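PDB 3DWO: probable outer membrane protein from Pseudomonas aeruginosa, which probably acts as an outer-membrane channel for the uptake of hydrophobic compounds, as do the long-chain fatty acid transporters of the FadL family. Local coordinates for residues T48-D53 / G432-L437; Y379-G384 / R403-E408; N9-G14 / S396-Y401. One frame throughout, in Å; residues are numbered along the deposited sequence.

In the fold
Three contacts lie on one side of the barrel, within a patch four strands wide, with one short helix against its inner side. Contact 1 closes the wall by pairing its first and last strands; contact 2 is the hairpin pairing next to it, its centre about 13 Å from that of contact 1. Contact 3, centred about 10 Å from contact 1 and 16 Å from contact 2, sets helix 10-14 against the inner side of strand 395-411, which contact 2 also uses. One bound detergent molecule links them inside: it touches Gln404 of contact 2, and the side chains of Ala52 (contact 1) and Trp13 (contact 3) come within about 3 and 4 Å of it.

Contact 1: T48-D53 / G432-L437; sequences TVNYAD and GQVFSL
Asp53 and Gln433 lie side by side and point the same way from an antiparallel hydrogen-bonded pair, their carboxylate and amide planes only 29° apart. Gln433 NE2 donates to Asp53 OD2 at 2.7 Å; the acceptor lies in the amide plane and is met through its anti lone pair. Gln433 gets there because its CG is placed between the backbone N and the carbonyl carbon (chi1 75°) and the chain then runs extended, with CG packed 3.7 Å from Asp53 CB. On the other side of the same amide, OE1 is bonded to Tyr401 OH on the next strand, so that both amide atoms are engaged.

The same surface of the wall carries Tyr51 opposite Phe435. Their rings approach at an edge, CD1 to CD1 at 4.5 Å, while Phe435 CD1 leans in the plane of its ring toward Tyr51 O, 3.6 Å away. Further along, Val49 CG1 touches Leu437 CB at 4.2 Å. The reverse surface carries buried side chains: Ala52 CB meets Val434 CG2 at 4.2 Å, and Val434 CG1 meets Asn50 CB at 3.9 Å, with Trp13 of helix 10-14 lying against Asn50 and Val434.

Six backbone hydrogen bonds run between the strands, in pairs at Val49-Leu437, Tyr51-Phe435 and Asp53-Gln433. The chemistry is that of a barrel seam: the backbone supplies its continuity, and the Asp53-Gln433-Tyr401 chain of bonds spreads a polar link over three strands beside an aromatic and aliphatic outer surface.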
loop_
_atom_site.group_PDB
_atom_site.type_symbol
_atom_site.label_atom_id
_atom_site.label_comp_id
_atom_site.label_asym_id
_atom_site.label_seq_id
_atom_site.Cartn_x
_atom_site.Cartn_y
_atom_site.Cartn_z
ATOM N N THR A 48 1.164 -12.619 -14.419
ATOM C CA THR A 48 1.800 -12.934 -13.152
ATOM C C THR A 48 0.745 -13.043 -12.061
ATOM O O THR A 48 -0.232 -12.296 -12.047
ATOM C CB THR A 48 2.812 -11.837 -12.740
ATOM O OG1 THR A 48 3.926 -11.841 -13.646
ATOM C CG2 THR A 48 3.316 -12.078 -11.316
ATOM N N VAL A 49 0.942 -13.992 -11.154
ATOM C CA VAL A 49 0.034 -14.175 -10.041
ATOM C C VAL A 49 0.863 -14.379 -8.776
ATOM O O VAL A 49 1.622 -15.344 -8.662
ATOM C CB VAL A 49 -0.892 -15.375 -10.264
ATOM C CG1 VAL A 49 -0.079 -16.604 -10.610
ATOM C CG2 VAL A 49 -1.718 -15.617 -9.024
ATOM N N ASN A 50 0.727 -13.449 -7.836
ATOM C CA ASN A 50 1.465 -13.515 -6.579
ATOM C C ASN A 50 0.526 -13.785 -5.428
ATOM O O ASN A 50 -0.662 -13.464 -5.486
ATOM C CB ASN A 50 2.148 -12.181 -6.259
ATOM C CG ASN A 50 2.951 -11.637 -7.405
ATOM O OD1 ASN A 50 3.984 -12.190 -7.770
ATOM N ND2 ASN A 50 2.483 -10.533 -7.980
ATOM N N TYR A 51 1.072 -14.368 -4.373
ATOM C CA TYR A 51 0.305 -14.595 -3.169
ATOM C C TYR A 51 1.162 -14.019 -2.060
ATOM O O TYR A 51 2.281 -14.483 -1.818
ATOM C CB TYR A 51 0.041 -16.075 -2.916
ATOM C CG TYR A 51 -0.832 -16.276 -1.705
ATOM C CD1 TYR A 51 -0.277 -16.514 -0.447
ATOM C CD2 TYR A 51 -2.217 -16.168 -1.805
ATOM C CE1 TYR A 51 -1.084 -16.638 0.682
ATOM C CE2 TYR A 51 -3.034 -16.289 -0.684
ATOM C CZ TYR A 51 -2.464 -16.524 0.556
ATOM O OH TYR A 51 -3.275 -16.650 1.664
ATOM N N ALA A 52 0.644 -12.988 -1.410
ATOM C CA ALA A 52 1.366 -12.330 -0.338
ATOM C C ALA A 52 0.817 -12.748 1.007
ATOM O O ALA A 52 -0.383 -12.647 1.265
ATOM C CB ALA A 52 1.277 -10.830 -0.495
ATOM N N ASP A 53 1.716 -13.232 1.853
ATOM C CA ASP A 53 1.374 -13.675 3.187
ATOM C C ASP A 53 2.012 -12.689 4.150
ATOM O O ASP A 53 3.234 -12.636 4.281
ATOM C CB ASP A 53 1.912 -15.088 3.417
ATOM C CG ASP A 53 1.693 -15.563 4.829
ATOM O OD1 ASP A 53 0.594 -15.321 5.370
ATOM O OD2 ASP A 53 2.618 -16.181 5.397
ATOM N N GLY A 432 6.670 -10.686 6.262
ATOM C CA GLY A 432 6.032 -10.841 4.977
ATOM C C GLY A 432 6.758 -11.806 4.070
ATOM O O GLY A 432 7.979 -11.956 4.140
ATOM N N GLN A 433 5.997 -12.487 3.225
ATOM C CA GLN A 433 6.591 -13.401 2.275
ATOM C C GLN A 433 5.681 -13.456 1.064
ATOM O O GLN A 433 4.456 -13.364 1.195
ATOM C CB GLN A 433 6.798 -14.781 2.903
ATOM C CG GLN A 433 5.573 -15.632 3.086
ATOM C CD GLN A 433 5.896 -16.889 3.873
ATOM O OE1 GLN A 433 6.984 -17.459 3.732
ATOM N NE2 GLN A 433 4.956 -17.333 4.703
ATOM N N VAL A 434 6.287 -13.568 -0.113
ATOM C CA VAL A 434 5.543 -13.606 -1.362
ATOM C C VAL A 434 5.963 -14.784 -2.237
ATOM O O VAL A 434 7.148 -15.101 -2.355
ATOM C CB VAL A 434 5.750 -12.292 -2.165
ATOM C CG1 VAL A 434 4.887 -12.300 -3.427
ATOM C CG2 VAL A 434 5.418 -11.078 -1.293
ATOM N N PHE A 435 4.974 -15.442 -2.829
ATOM C CA PHE A 435 5.209 -16.557 -3.733
ATOM C C PHE A 435 4.733 -16.009 -5.070
ATOM O O PHE A 435 3.624 -15.487 -5.166
ATOM C CB PHE A 435 4.380 -17.770 -3.321
ATOM C CG PHE A 435 4.625 -18.211 -1.907
ATOM C CD1 PHE A 435 4.076 -17.504 -0.840
ATOM C CD2 PHE A 435 5.443 -19.304 -1.640
ATOM C CE1 PHE A 435 4.340 -17.876 0.472
ATOM C CE2 PHE A 435 5.715 -19.685 -0.331
ATOM C CZ PHE A 435 5.163 -18.970 0.730
ATOM N N SER A 436 5.570 -16.115 -6.095
ATOM C CA SER A 436 5.233 -15.574 -7.406
ATOM C C SER A 436 5.378 -16.602 -8.524
ATOM O O SER A 436 6.278 -17.442 -8.499
ATOM C CB SER A 436 6.131 -14.363 -7.684
ATOM O OG SER A 436 5.672 -13.613 -8.794
ATOM N N LEU A 437 4.491 -16.523 -9.510
ATOM C CA LEU A 437 4.509 -17.443 -10.639
ATOM C C LEU A 437 3.974 -16.719 -11.874
ATOM O O LEU A 437 2.948 -16.050 -11.802
ATOM C CB LEU A 437 3.631 -18.653 -10.324
ATOM C CG LEU A 437 3.999 -19.992 -10.964
ATOM C CD1 LEU A 437 5.307 -20.510 -10.366
ATOM C CD2 LEU A 437 2.878 -20.992 -10.711
#

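Contact 2: Y379-G384 / R403-E408; sequences YFASLG and RQFVKE. With C8E ((hydroxyethyloxy)tri(ethyloxy)octane), chain F; C8E ((hydroxyethyloxy)tri(ethyloxy)octane), chain E.
Gln404 lays its CG over the centre of the Phe380 ring, 3.7 Å from the centroid and 11° off the ring normal, a CH-pi contact between a non-hydrogen-bonded pair. The bend of its chain at chi2 (77°) carries the amide past the rim of the ring, with NE2 4.0 Å from Phe380 CD1 and the two planes 59° apart. The same CG also meets C13 of the detergent in chain E at 3.4 Å, and Trp13 of helix 10-14 touches both side chains.

On the reverse side of the strands Phe405 has a neighbour on each face and one at its edge. Its ring leans back toward Arg403, and Ala381 CB of the partner strand lies at its edge, 4.1 Å from Phe405 CE1. One face takes C2 of the chain F detergent, and the opposite face lies against Arg403 CG from its own strand. Tyr379 shares this detergent: C11 sits 3.7 Å above its ring plane, offset toward the rim, and C10 comes within 3.3 Å of CE2, while Tyr379 CB packs 4.3 Å from Phe405 CB.

Four backbone hydrogen bonds, two each at Tyr379-Phe405 and Ala381-Arg403, hold the strands antiparallel. Together they form the hairpin of strands 378-388 and 395-411, one unit of the up-and-down beta barrel of the FadL family, with detergent lying against both surfaces of its wall.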
loop_
_atom_site.group_PDB
_atom_site.type_symbol
_atom_site.label_atom_id
_atom_site.label_comp_id
_atom_site.label_asym_id
_atom_site.label_seq_id
_atom_site.Cartn_x
_atom_site.Cartn_y
_atom_site.Cartn_z
ATOM N N TYR A 379 13.858 -5.295 4.781
ATOM C CA TYR A 379 14.966 -5.862 4.034
ATOM C C TYR A 379 14.283 -6.935 3.193
ATOM O O TYR A 379 13.524 -7.748 3.722
ATOM C CB TYR A 379 16.000 -6.522 4.948
ATOM C CG TYR A 379 17.135 -5.624 5.383
ATOM C CD1 TYR A 379 17.703 -4.703 4.504
ATOM C CD2 TYR A 379 17.674 -5.731 6.663
ATOM C CE1 TYR A 379 18.777 -3.908 4.891
ATOM C CE2 TYR A 379 18.749 -4.945 7.062
ATOM C CZ TYR A 379 19.294 -4.036 6.174
ATOM O OH TYR A 379 20.352 -3.254 6.577
ATOM N N PHE A 380 14.524 -6.925 1.890
ATOM C CA PHE A 380 13.923 -7.915 1.006
ATOM C C PHE A 380 14.983 -8.905 0.531
ATOM O O PHE A 380 16.074 -8.505 0.114
ATOM C CB PHE A 380 13.324 -7.402 -0.338
ATOM C CG PHE A 380 12.077 -6.696 -0.232
ATOM C CD1 PHE A 380 11.018 -7.020 -1.077
ATOM C CD2 PHE A 380 11.938 -5.606 0.623
ATOM C CE1 PHE A 380 9.839 -6.271 -1.071
ATOM C CE2 PHE A 380 10.762 -4.850 0.636
ATOM C CZ PHE A 380 9.711 -5.184 -0.214
ATOM N N ALA A 381 14.662 -10.193 0.614
ATOM C CA ALA A 381 15.562 -11.255 0.168
ATOM C C ALA A 381 14.777 -12.124 -0.811
ATOM O O ALA A 381 13.770 -12.725 -0.436
ATOM C CB ALA A 381 16.032 -12.089 1.362
ATOM N N SER A 382 15.236 -12.192 -2.059
ATOM C CA SER A 382 14.532 -12.968 -3.079
ATOM C C SER A 382 15.373 -14.000 -3.824
ATOM O O SER A 382 16.581 -13.831 -4.009
ATOM C CB SER A 382 13.922 -12.030 -4.128
ATOM O OG SER A 382 13.117 -11.023 -3.544
ATOM N N LEU A 383 14.695 -15.058 -4.267
ATOM C CA LEU A 383 15.294 -16.136 -5.049
ATOM C C LEU A 383 14.318 -16.405 -6.191
ATOM O O LEU A 383 13.104 -16.382 -5.982
ATOM C CB LEU A 383 15.453 -17.405 -4.205
ATOM C CG LEU A 383 16.475 -17.369 -3.072
ATOM C CD1 LEU A 383 16.439 -18.699 -2.336
ATOM C CD2 LEU A 383 17.870 -17.097 -3.632
ATOM N N GLY A 384 14.838 -16.648 -7.392
ATOM C CA GLY A 384 13.968 -16.913 -8.523
ATOM C C GLY A 384 14.553 -17.851 -9.562
ATOM O O GLY A 384 15.761 -18.083 -9.598
ATOM N N ARG A 403 11.141 -12.962 0.845
ATOM C CA ARG A 403 10.882 -12.778 2.259
ATOM C C ARG A 403 11.183 -11.327 2.607
ATOM O O ARG A 403 12.181 -10.767 2.163
ATOM C CB ARG A 403 11.762 -13.717 3.094
ATOM C CG ARG A 403 11.794 -13.382 4.576
ATOM C CD ARG A 403 10.397 -13.401 5.194
ATOM N NE ARG A 403 10.344 -12.725 6.494
ATOM C CZ ARG A 403 10.962 -13.154 7.590
ATOM N NH1 ARG A 403 11.686 -14.266 7.558
ATOM N NH2 ARG A 403 10.863 -12.465 8.719
ATOM N N GLN A 404 10.302 -10.718 3.388
ATOM C CA GLN A 404 10.486 -9.338 3.797
ATOM C C GLN A 404 10.662 -9.290 5.306
ATOM O O GLN A 404 9.754 -9.658 6.061
ATOM C CB GLN A 404 9.283 -8.478 3.397
ATOM C CG GLN A 404 9.015 -8.387 1.895
ATOM C CD GLN A 404 8.353 -9.632 1.329
ATOM O OE1 GLN A 404 7.356 -10.116 1.869
ATOM N NE2 GLN A 404 8.900 -10.154 0.232
ATOM N N PHE A 405 11.840 -8.854 5.739
ATOM C CA PHE A 405 12.132 -8.734 7.157
ATOM C C PHE A 405 11.864 -7.288 7.540
ATOM O O PHE A 405 12.561 -6.380 7.090
ATOM C CB PHE A 405 13.596 -9.076 7.453
ATOM C CG PHE A 405 14.011 -10.444 6.990
ATOM C CD1 PHE A 405 14.473 -10.644 5.690
ATOM C CD2 PHE A 405 13.936 -11.537 7.853
ATOM C CE1 PHE A 405 14.856 -11.916 5.255
ATOM C CE2 PHE A 405 14.315 -12.810 7.430
ATOM C CZ PHE A 405 14.776 -13.001 6.131
ATOM N N VAL A 406 10.846 -7.082 8.366
ATOM C CA VAL A 406 10.463 -5.749 8.809
ATOM C C VAL A 406 10.959 -5.550 10.229
ATOM O O VAL A 406 10.796 -6.427 11.071
ATOM C CB VAL A 406 8.928 -5.585 8.798
ATOM C CG1 VAL A 406 8.549 -4.142 9.093
ATOM C CG2 VAL A 406 8.373 -6.028 7.452
ATOM N N LYS A 407 11.574 -4.409 10.502
ATOM C CA LYS A 407 12.063 -4.175 11.849
ATOM C C LYS A 407 10.890 -3.907 12.784
ATOM O O LYS A 407 9.863 -3.360 12.379
ATOM C CB LYS A 407 13.033 -2.990 11.888
ATOM C CG LYS A 407 12.409 -1.656 11.548
ATOM C CD LYS A 407 13.052 -0.530 12.361
ATOM C CE LYS A 407 14.559 -0.448 12.145
ATOM N NZ LYS A 407 15.175 0.627 12.980
ATOM N N GLU A 408 11.050 -4.318 14.032
ATOM C CA GLU A 408 10.032 -4.112 15.047
ATOM C C GLU A 408 9.964 -2.607 15.306
ATOM O O GLU A 408 10.992 -1.964 15.542
ATOM C CB GLU A 408 10.431 -4.863 16.316
ATOM C CG GLU A 408 9.464 -4.735 17.468
ATOM C CD GLU A 408 9.920 -5.530 18.670
ATOM O OE1 GLU A 408 9.987 -6.775 18.573
ATOM O OE2 GLU A 408 10.225 -4.912 19.709
HETATM C C2 C8E F . 17.593 -10.171 8.194
HETATM C C3 C8E F . 18.066 -9.324 9.290
HETATM C C4 C8E F . 16.901 -8.949 10.083
HETATM C C5 C8E F . 16.918 -7.470 10.311
HETATM C C6 C8E F . 15.568 -6.931 10.480
HETATM C C7 C8E F . 15.357 -6.301 9.179
HETATM C C8 C8E F . 14.748 -4.955 9.334
HETATM O O9 C8E F . 15.106 -3.778 8.616
HETATM C C10 C8E F . 16.428 -3.286 8.731
HETATM C C11 C8E F . 16.504 -2.067 7.856
HETATM C C1 C8E E . -6.203 -6.783 -0.843
HETATM C C2 C8E E . -5.114 -6.390 0.040
HETATM C C3 C8E E . -4.009 -5.711 -0.632
HETATM C C4 C8E E . -2.979 -6.702 -0.889
HETATM C C5 C8E E . -1.666 -6.128 -0.527
HETATM C C6 C8E E . -0.609 -6.872 -1.173
HETATM C C7 C8E E . 0.541 -6.319 -0.489
HETATM C C8 C8E E . 1.442 -7.427 -0.147
HETATM O O9 C8E E . 2.823 -7.351 0.130
HETATM C C10 C8E E . 3.711 -6.858 -0.851
HETATM C C11 C8E E . 5.059 -6.917 -0.201
HETATM O O12 C8E E . 5.072 -6.164 1.028
HETATM C C13 C8E E . 6.202 -6.430 1.907
HETATM C C14 C8E E . 6.196 -6.343 3.466
HETATM O O15 C8E E . 5.291 -6.911 4.456
HETATM C C16 C8E E . 4.206 -6.005 4.743
HETATM C C17 C8E E . 4.478 -5.027 5.897
HETATM O O18 C8E E . 3.856 -5.143 7.191
HETATM C C19 C8E E . 2.602 -4.407 7.271
HETATM C C20 C8E E . 2.388 -3.149 8.188
HETATM O O21 C8E E . 2.357 -1.856 7.578
#

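Contact 3: N9-G14 / S396-Y401; sequences NTAGWG and SIDAAY
Ala400 CB points from the strand into the backbone of helix 10-14, meeting Thr10 O at 3.4 Å, Gly14 N at 3.6 Å and Trp13 CB at 4.0 Å. Thr10 and Asp398 continue the contact, with Thr10 OG1 packed only 3.0 Å from Asp398 CB; neither polar end relies on the other, since Thr10 OG1 is hydrogen-bonded to Ser438 and Asp398 OD1 forms a salt bridge with Arg354. Ala11 CB lies alongside that carboxylate, 3.8 Å from Asp398 OD1.

No direct hydrogen bond joins helix and strand. A water does so instead, donating to Thr10 O and to Ala399 O, at 3.0 and 2.7 Å. Thr10 O thus serves the water as well as the helical bond from Gly14 N. At the start of the helix Asn9 acts as N-cap, its OD1 accepting from Gly12 N at 2.9 Å, while its ND2 is held by Asp26 and Gln46.

Helix 10-14 belongs to the N-terminal segment that, as in other FadL proteins, plugs the barrel from within. It lies against the inner side of strand 395-411 and also touches strand 423-441, through Thr10 on Ser436, and strand 44-63, through Thr10 on Thr48, while Trp13 reaches Ser402 further along strand 395-411.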
loop_
_atom_site.group_PDB
_atom_site.type_symbol
_atom_site.label_atom_id
_atom_site.label_comp_id
_atom_site.label_asym_id
_atom_site.label_seq_id
_atom_site.Cartn_x
_atom_site.Cartn_y
_atom_site.Cartn_z
ATOM N N ASN A 9 6.804 -8.299 -12.300
ATOM C CA ASN A 9 6.426 -9.662 -12.639
ATOM C C ASN A 9 7.262 -10.597 -11.767
ATOM O O ASN A 9 8.070 -10.139 -10.945
ATOM C CB ASN A 9 6.691 -9.941 -14.118
ATOM C CG ASN A 9 8.061 -9.477 -14.559
ATOM O OD1 ASN A 9 9.040 -9.592 -13.817
ATOM N ND2 ASN A 9 8.141 -8.955 -15.774
ATOM N N THR A 10 7.076 -11.902 -11.949
ATOM C CA THR A 10 7.795 -12.885 -11.152
ATOM C C THR A 10 9.309 -12.772 -11.265
ATOM O O THR A 10 10.018 -12.944 -10.271
ATOM C CB THR A 10 7.377 -14.304 -11.525
ATOM O OG1 THR A 10 7.792 -14.585 -12.867
ATOM C CG2 THR A 10 5.880 -14.438 -11.436
ATOM N N ALA A 11 9.807 -12.496 -12.467
ATOM C CA ALA A 11 11.244 -12.350 -12.668
ATOM C C ALA A 11 11.721 -11.215 -11.767
ATOM O O ALA A 11 12.721 -11.346 -11.073
ATOM C CB ALA A 11 11.547 -12.030 -14.129
ATOM N N GLY A 12 10.990 -10.104 -11.777
ATOM C CA GLY A 12 11.351 -8.974 -10.933
ATOM C C GLY A 12 11.384 -9.367 -9.463
ATOM O O GLY A 12 12.333 -9.035 -8.744
ATOM N N TRP A 13 10.354 -10.079 -9.009
ATOM C CA TRP A 13 10.306 -10.515 -7.618
ATOM C C TRP A 13 11.503 -11.388 -7.285
ATOM O O TRP A 13 12.031 -11.328 -6.173
ATOM C CB TRP A 13 9.018 -11.294 -7.325
ATOM C CG TRP A 13 7.866 -10.415 -6.933
ATOM C CD1 TRP A 13 6.806 -10.055 -7.711
ATOM C CD2 TRP A 13 7.691 -9.741 -5.679
ATOM N NE1 TRP A 13 5.982 -9.197 -7.025
ATOM C CE2 TRP A 13 6.501 -8.985 -5.776
ATOM C CE3 TRP A 13 8.424 -9.702 -4.485
ATOM C CZ2 TRP A 13 6.026 -8.195 -4.723
ATOM C CZ3 TRP A 13 7.951 -8.915 -3.435
ATOM C CH2 TRP A 13 6.762 -8.172 -3.565
ATOM N N GLY A 14 11.927 -12.196 -8.255
ATOM C CA GLY A 14 13.055 -13.088 -8.049
ATOM C C GLY A 14 14.367 -12.382 -7.757
ATOM O O GLY A 14 15.250 -12.946 -7.112
ATOM N N SER A 396 7.522 -19.326 -21.585
ATOM C CA SER A 396 8.416 -19.441 -20.445
ATOM C C SER A 396 7.660 -19.353 -19.128
ATOM O O SER A 396 6.655 -18.650 -19.013
ATOM C CB SER A 396 9.495 -18.357 -20.503
ATOM O OG SER A 396 8.920 -17.067 -20.507
ATOM N N ILE A 397 8.151 -20.088 -18.139
ATOM C CA ILE A 397 7.543 -20.110 -16.820
ATOM C C ILE A 397 8.566 -19.613 -15.815
ATOM O O ILE A 397 9.748 -19.955 -15.904
ATOM C CB ILE A 397 7.129 -21.534 -16.417
ATOM C CG1 ILE A 397 6.281 -22.158 -17.522
ATOM C CG2 ILE A 397 6.361 -21.501 -15.100
ATOM C CD1 ILE A 397 5.008 -21.402 -17.824
ATOM N N ASP A 398 8.116 -18.799 -14.866
ATOM C CA ASP A 398 9.007 -18.276 -13.840
ATOM C C ASP A 398 8.412 -18.437 -12.459
ATOM O O ASP A 398 7.191 -18.396 -12.283
ATOM C CB ASP A 398 9.319 -16.802 -14.089
ATOM C CG ASP A 398 10.251 -16.600 -15.257
ATOM O OD1 ASP A 398 10.699 -15.460 -15.477
ATOM O OD2 ASP A 398 10.541 -17.587 -15.960
ATOM N N ALA A 399 9.290 -18.633 -11.482
ATOM C CA ALA A 399 8.879 -18.800 -10.097
ATOM C C ALA A 399 9.753 -17.901 -9.238
ATOM O O ALA A 399 10.875 -17.567 -9.617
ATOM C CB ALA A 399 9.047 -20.240 -9.674
ATOM N N ALA A 400 9.236 -17.503 -8.086
ATOM C CA ALA A 400 9.996 -16.649 -7.194
ATOM C C ALA A 400 9.461 -16.745 -5.779
ATOM O O ALA A 400 8.282 -17.034 -5.561
ATOM C CB ALA A 400 9.935 -15.197 -7.676
ATOM N N TYR A 401 10.353 -16.525 -4.822
ATOM C CA TYR A 401 10.005 -16.521 -3.415
ATOM C C TYR A 401 10.700 -15.300 -2.866
ATOM O O TYR A 401 11.856 -15.047 -3.187
ATOM C CB TYR A 401 10.533 -17.749 -2.678
ATOM C CG TYR A 401 10.280 -17.659 -1.186
ATOM C CD1 TYR A 401 8.980 -17.709 -0.675
ATOM C CD2 TYR A 401 11.330 -17.461 -0.291
ATOM C CE1 TYR A 401 8.733 -17.561 0.691
ATOM C CE2 TYR A 401 11.092 -17.310 1.077
ATOM C CZ TYR A 401 9.793 -17.362 1.560
ATOM O OH TYR A 401 9.556 -17.219 2.907
HETATM O O HOH W 1 11.785 -15.277 -10.697
#